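NikO protein (Streptomyces tendae, PDB 4FQD) is an enolpyruvyl transferase of the MurA subfamily, essential in nikkomycin biosynthesis, that probably takes its enolpyruvyl group from phosphoenolpyruvate. Local coordinates at residues A274-A279 against H321-P326; L350-E355 against G393-H398. The protein carries 4 engineered substitutions. All coordinates share one frame; numbering follows the deposited sequence.

Contact 1: residues A274-A279 against H321-P326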
loop_
_atom_site.group_PDB
_atom_site.type_symbol
_atom_site.label_atom_id
_atom_site.label_comp_id
_atom_site.label_asym_id
_atom_site.label_seq_id
_atom_site.Cartn_x
_atom_site.Cartn_y
_atom_site.Cartn_z
ATOM N N ALA A 274 -0.540 -16.698 16.776
ATOM C CA ALA A 274 -1.129 -17.415 17.901
ATOM C C ALA A 274 -0.368 -17.153 19.198
ATOM O O ALA A 274 -0.973 -16.939 20.248
ATOM C CB ALA A 274 -1.181 -18.908 17.608
ATOM N N GLY A 275 0.960 -17.172 19.118
ATOM C CA GLY A 275 1.799 -16.951 20.282
ATOM C C GLY A 275 1.651 -15.561 20.872
ATOM O O GLY A 275 1.664 -15.388 22.090
ATOM N N VAL A 276 1.505 -14.567 20.004
ATOM C CA VAL A 276 1.371 -13.180 20.437
ATOM C C VAL A 276 0.029 -12.925 21.126
ATOM O O VAL A 276 -0.040 -12.203 22.123
ATOM C CB VAL A 276 1.545 -12.204 19.247
ATOM C CG1 VAL A 276 1.108 -10.798 19.623
ATOM C CG2 VAL A 276 2.988 -12.203 18.768
ATOM N N LEU A 277 -1.029 -13.540 20.608
ATOM C CA LEU A 277 -2.384 -13.227 21.055
ATOM C C LEU A 277 -2.999 -14.241 22.021
ATOM O O LEU A 277 -3.917 -13.905 22.767
ATOM C CB LEU A 277 -3.307 -13.050 19.847
ATOM C CG LEU A 277 -2.904 -11.969 18.841
ATOM C CD1 LEU A 277 -3.903 -11.898 17.696
ATOM C CD2 LEU A 277 -2.768 -10.619 19.529
ATOM N N LEU A 278 -2.503 -15.475 22.012
ATOM C CA LEU A 278 -3.147 -16.542 22.777
ATOM C C LEU A 278 -2.285 -17.148 23.883
ATOM O O LEU A 278 -2.809 -17.761 24.812
ATOM C CB LEU A 278 -3.645 -17.645 21.838
ATOM C CG LEU A 278 -4.597 -17.200 20.726
ATOM C CD1 LEU A 278 -4.980 -18.378 19.842
ATOM C CD2 LEU A 278 -5.835 -16.531 21.306
ATOM N N ALA A 279 -0.970 -16.982 23.787
ATOM C CA ALA A 279 -0.061 -17.573 24.765
ATOM C C ALA A 279 0.180 -16.656 25.961
ATOM O O ALA A 279 -0.001 -15.442 25.869
ATOM C CB ALA A 279 1.259 -17.946 24.105
ATOM N N HIS A 321 6.630 -13.780 21.350
ATOM C CA HIS A 321 6.259 -13.303 22.678
ATOM C C HIS A 321 4.838 -12.752 22.708
ATOM O O HIS A 321 4.428 -12.025 21.803
ATOM C CB HIS A 321 7.241 -12.232 23.156
ATOM C CG HIS A 321 8.637 -12.735 23.355
ATOM N ND1 HIS A 321 9.251 -12.753 24.587
ATOM C CD2 HIS A 321 9.535 -13.240 22.478
ATOM C CE1 HIS A 321 10.471 -13.245 24.462
ATOM N NE2 HIS A 321 10.668 -13.550 23.190
ATOM N N PRO A 322 4.080 -13.101 23.758
ATOM C CA PRO A 322 2.729 -12.576 23.971
ATOM C C PRO A 322 2.738 -11.058 24.129
ATOM O O PRO A 322 3.795 -10.468 24.359
ATOM C CB PRO A 322 2.302 -13.233 25.286
ATOM C CG PRO A 322 3.128 -14.469 25.376
ATOM C CD PRO A 322 4.449 -14.099 24.776
ATOM N N LEU A 323 1.567 -10.441 24.007
ATOM C CA LEU A 323 1.442 -8.994 24.134
ATOM C C LEU A 323 1.873 -8.490 25.507
ATOM O O LEU A 323 1.529 -9.076 26.533
ATOM C CB LEU A 323 0.003 -8.556 23.854
ATOM C CG LEU A 323 -0.465 -8.635 22.401
ATOM C CD1 LEU A 323 -1.917 -8.205 22.287
ATOM C CD2 LEU A 323 0.422 -7.775 21.518
ATOM N N THR A 324 2.635 -7.403 25.513
ATOM C CA THR A 324 3.012 -6.732 26.749
ATOM C C THR A 324 2.380 -5.347 26.766
ATOM O O THR A 324 2.319 -4.686 27.801
ATOM C CB THR A 324 4.540 -6.600 26.880
ATOM O OG1 THR A 324 5.062 -5.924 25.729
ATOM C CG2 THR A 324 5.185 -7.971 26.989
ATOM N N LYS A 325 1.909 -4.925 25.596
ATOM C CA LYS A 325 1.255 -3.638 25.422
ATOM C C LYS A 325 0.560 -3.642 24.063
ATOM O O LYS A 325 0.853 -4.499 23.228
ATOM C CB LYS A 325 2.281 -2.503 25.510
ATOM C CG LYS A 325 3.338 -2.522 24.422
ATOM C CD LYS A 325 4.327 -1.385 24.614
ATOM C CE LYS A 325 5.297 -1.291 23.449
ATOM N NZ LYS A 325 6.092 -2.537 23.279
ATOM N N PRO A 326 -0.380 -2.706 23.840
ATOM C CA PRO A 326 -1.050 -2.615 22.538
ATOM C C PRO A 326 -0.069 -2.461 21.376
ATOM O O PRO A 326 1.003 -1.878 21.538
ATOM C CB PRO A 326 -1.900 -1.351 22.677
ATOM C CG PRO A 326 -2.208 -1.280 24.128
ATOM C CD PRO A 326 -0.982 -1.792 24.830
#
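The backbone N of L323 donates to the carbonyl O of V276, 3.0 Å away, and this is the conventional hydrogen bond between the helix and the loop. The donor lies in the carbonyl plane on a lone pair of the oxygen, but the bond is bent, with 136° at the hydrogen. A set of CA-H...O contacts runs beside it. V276 O also receives the CA of P322 at 3.3 Å, G275 O accepts a weaker approach from the same carbon, and in the reverse sense V276 CA points at H321 O over 3.5 Å with a fairly straight 152° at the hydrogen. The two segments thus lie backbone against backbone, V276 and P322 having the nearest CA atoms, although the loop is no strand.

Apolar contacts flank this polar seam. V276 sets its two methyls to different tasks: CG1, anti to the backbone N (chi1 168°), meets CD2 of L323 at 3.6 Å, whereas CG2 packs against a polar neighbour, the carbonyl oxygen of H321. The other branch of L323 reaches L277, one residue on in the helix, CD1 lying 3.8 Å from CD2. Replacing L323 by an alanine would keep the backbone bond but would probably strip V276 CG1 and L277 CD2 of their partner on this loop. On the other flank, the P322 ring packs against A279, its CG 4.1 Å from A279 CB and its CB beside the carbonyl oxygen; that oxygen accepts a hydrogen bond from R23.

The loop 321-326 leaves strand 317-320, just past which H321 NE2 is hydrogen-bonded to D312 of the adjacent strand 311-313, and heads for strand 331-334 of another sheet, passing the C-terminal end of helix 265-278, whose V276 and L277 also pack on helix 344-351.

Contact 2: residues L350-E355 against G393-H398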
loop_
_atom_site.group_PDB
_atom_site.type_symbol
_atom_site.label_atom_id
_atom_site.label_comp_id
_atom_site.label_asym_id
_atom_site.label_seq_id
_atom_site.Cartn_x
_atom_site.Cartn_y
_atom_site.Cartn_z
ATOM N N LEU A 350 -4.015 -9.319 14.054
ATOM C CA LEU A 350 -3.063 -8.600 14.891
ATOM C C LEU A 350 -3.392 -7.112 14.923
ATOM O O LEU A 350 -3.162 -6.438 15.926
ATOM C CB LEU A 350 -1.634 -8.807 14.382
ATOM C CG LEU A 350 -1.023 -10.195 14.579
ATOM C CD1 LEU A 350 0.303 -10.304 13.843
ATOM C CD2 LEU A 350 -0.838 -10.489 16.059
ATOM N N GLY A 351 -3.935 -6.610 13.818
ATOM C CA GLY A 351 -4.310 -5.213 13.714
ATOM C C GLY A 351 -5.451 -4.844 14.643
ATOM O O GLY A 351 -5.605 -3.682 15.021
ATOM N N ALA A 352 -6.252 -5.838 15.015
ATOM C CA ALA A 352 -7.366 -5.627 15.932
ATOM C C ALA A 352 -6.867 -5.302 17.336
ATOM O O ALA A 352 -7.615 -4.791 18.169
ATOM C CB ALA A 352 -8.271 -6.849 15.959
ATOM N N TYR A 353 -5.597 -5.603 17.590
ATOM C CA TYR A 353 -4.985 -5.337 18.884
ATOM C C TYR A 353 -4.081 -4.111 18.823
ATOM O O TYR A 353 -3.463 -3.734 19.819
ATOM C CB TYR A 353 -4.194 -6.556 19.361
ATOM C CG TYR A 353 -5.059 -7.740 19.732
ATOM C CD1 TYR A 353 -5.588 -8.572 18.754
ATOM C CD2 TYR A 353 -5.341 -8.028 21.060
ATOM C CE1 TYR A 353 -6.379 -9.656 19.089
ATOM C CE2 TYR A 353 -6.129 -9.110 21.406
ATOM C CZ TYR A 353 -6.644 -9.921 20.416
ATOM O OH TYR A 353 -7.430 -10.998 20.754
ATOM N N ALA A 354 -4.006 -3.493 17.649
ATOM C CA ALA A 354 -3.216 -2.283 17.471
ATOM C C ALA A 354 -4.059 -1.049 17.763
ATOM O O ALA A 354 -5.278 -1.073 17.607
ATOM C CB ALA A 354 -2.654 -2.219 16.060
ATOM N N GLU A 355 -3.410 0.028 18.191
ATOM C CA GLU A 355 -4.113 1.272 18.484
ATOM C C GLU A 355 -4.141 2.203 17.277
ATOM O O GLU A 355 -3.262 3.049 17.107
ATOM C CB GLU A 355 -3.497 1.975 19.694
ATOM C CG GLU A 355 -3.806 1.287 21.012
ATOM C CD GLU A 355 -3.352 2.091 22.213
ATOM O OE1 GLU A 355 -2.537 3.022 22.036
ATOM O OE2 GLU A 355 -3.814 1.793 23.336
ATOM N N GLY A 393 -8.622 -0.698 14.876
ATOM C CA GLY A 393 -8.133 -1.059 16.191
ATOM C C GLY A 393 -8.133 0.124 17.140
ATOM O O GLY A 393 -8.027 1.270 16.701
ATOM N N PRO A 394 -8.244 -0.142 18.452
ATOM C CA PRO A 394 -8.361 -1.482 19.036
ATOM C C PRO A 394 -9.775 -2.040 18.925
ATOM O O PRO A 394 -10.744 -1.335 19.208
ATOM C CB PRO A 394 -8.016 -1.254 20.517
ATOM C CG PRO A 394 -7.500 0.158 20.610
ATOM C CD PRO A 394 -8.147 0.893 19.491
ATOM N N CYS A 395 -9.884 -3.298 18.510
ATOM C CA CYS A 395 -11.173 -3.975 18.439
ATOM C C CYS A 395 -11.011 -5.489 18.560
ATOM O O CYS A 395 -11.372 -6.228 17.644
ATOM C CB CYS A 395 -11.887 -3.625 17.132
ATOM S SG CYS A 395 -10.915 -3.954 15.641
ATOM N N PRO A 396 -10.479 -5.958 19.700
ATOM C CA PRO A 396 -10.223 -7.393 19.856
ATOM C C PRO A 396 -11.521 -8.187 19.920
ATOM O O PRO A 396 -12.521 -7.675 20.422
ATOM C CB PRO A 396 -9.485 -7.469 21.194
ATOM C CG PRO A 396 -9.978 -6.293 21.954
ATOM C CD PRO A 396 -10.202 -5.211 20.939
ATOM N N PRO A 397 -11.508 -9.427 19.406
ATOM C CA PRO A 397 -12.695 -10.289 19.414
ATOM C C PRO A 397 -13.117 -10.628 20.840
ATOM O O PRO A 397 -12.265 -10.952 21.668
ATOM C CB PRO A 397 -12.217 -11.548 18.682
ATOM C CG PRO A 397 -10.733 -11.544 18.842
ATOM C CD PRO A 397 -10.337 -10.101 18.819
ATOM N N HIS A 398 -14.414 -10.550 21.120
ATOM C CA HIS A 398 -14.903 -10.782 22.474
ATOM C C HIS A 398 -16.301 -11.395 22.509
ATOM O O HIS A 398 -16.669 -12.048 23.483
ATOM C CB HIS A 398 -14.881 -9.478 23.279
ATOM C CG HIS A 398 -15.774 -8.410 22.729
ATOM N ND1 HIS A 398 -15.377 -7.550 21.728
ATOM C CD2 HIS A 398 -17.045 -8.061 23.041
ATOM C CE1 HIS A 398 -16.365 -6.719 21.446
ATOM N NE2 HIS A 398 -17.388 -7.009 22.230
#
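Y353 lays its ring against the consecutive prolines P396 and P397. Its CB leaves the backbone away from the opposing loop, but CG stands anti to the carbonyl carbon (chi1 -69°), which carries the ring back to the prolines. Along one side of the ring, CD2 only grazes P396 CB, and CE2 meets it properly at 3.7 Å. This methylene sits over a ring face, 4.0 Å from the Y353 centroid and 24° off the normal, a CH-pi contact displaced toward the rim. On the other side, CE1 comes within 4.0 Å of P397 CD. CZ touches both prolines, and at the tip OH lies 3.6 Å from P397 CD, and the phenol crosses the second proline at about a right angle.

In the inverse alpha/beta barrel of this family, the contact lies where helix 344-351 gives way to strand 356-362, through a type I turn from G351 to A354, beside the exit of the neighbouring antiparallel strand 388-393. G393 still pairs with G356 by a backbone hydrogen bond. Beyond it a cis peptide leads into P394, and the chain runs on toward strand 402-405 of another sheet.

The turn grips that exit by one backbone bond: C395 N donates to A352 O at 2.7 Å, nearly straight at 166°, in the carbonyl plane and on a lone pair. The methyl of A352 packs beside it, with CB 3.6 Å from C395 O and the sulfur of C395 also close by. G393 has no side chain, and its CA comes close to A354 O, a CA-H...O contact at 3.2 Å. At the outer margin, E355 CG rests on P394 CG at 3.9 Å, the two side chains set obliquely.

In the fold
The contacts come in series along the chain, contact 1 closing before contact 2 opens, yet their centres are 12 Å apart and they touch. L277 packs on L350, which joins the C-terminal ends of helices 265-278 and 344-351, and Y353, just past the second helix, adds contacts: its CD1 lies 3.6 Å from L277 CD2 and its CD2 3.6 Å from L323 CD1. Each contact sets a helix end against a loop leading from one sheet to another: contact 1 between strands 317-320 and 331-334, contact 2 between 388-393 and 402-405. Both lie toward one end of the molecule, where they join the ends of two inner helices to the connections between outer sheets.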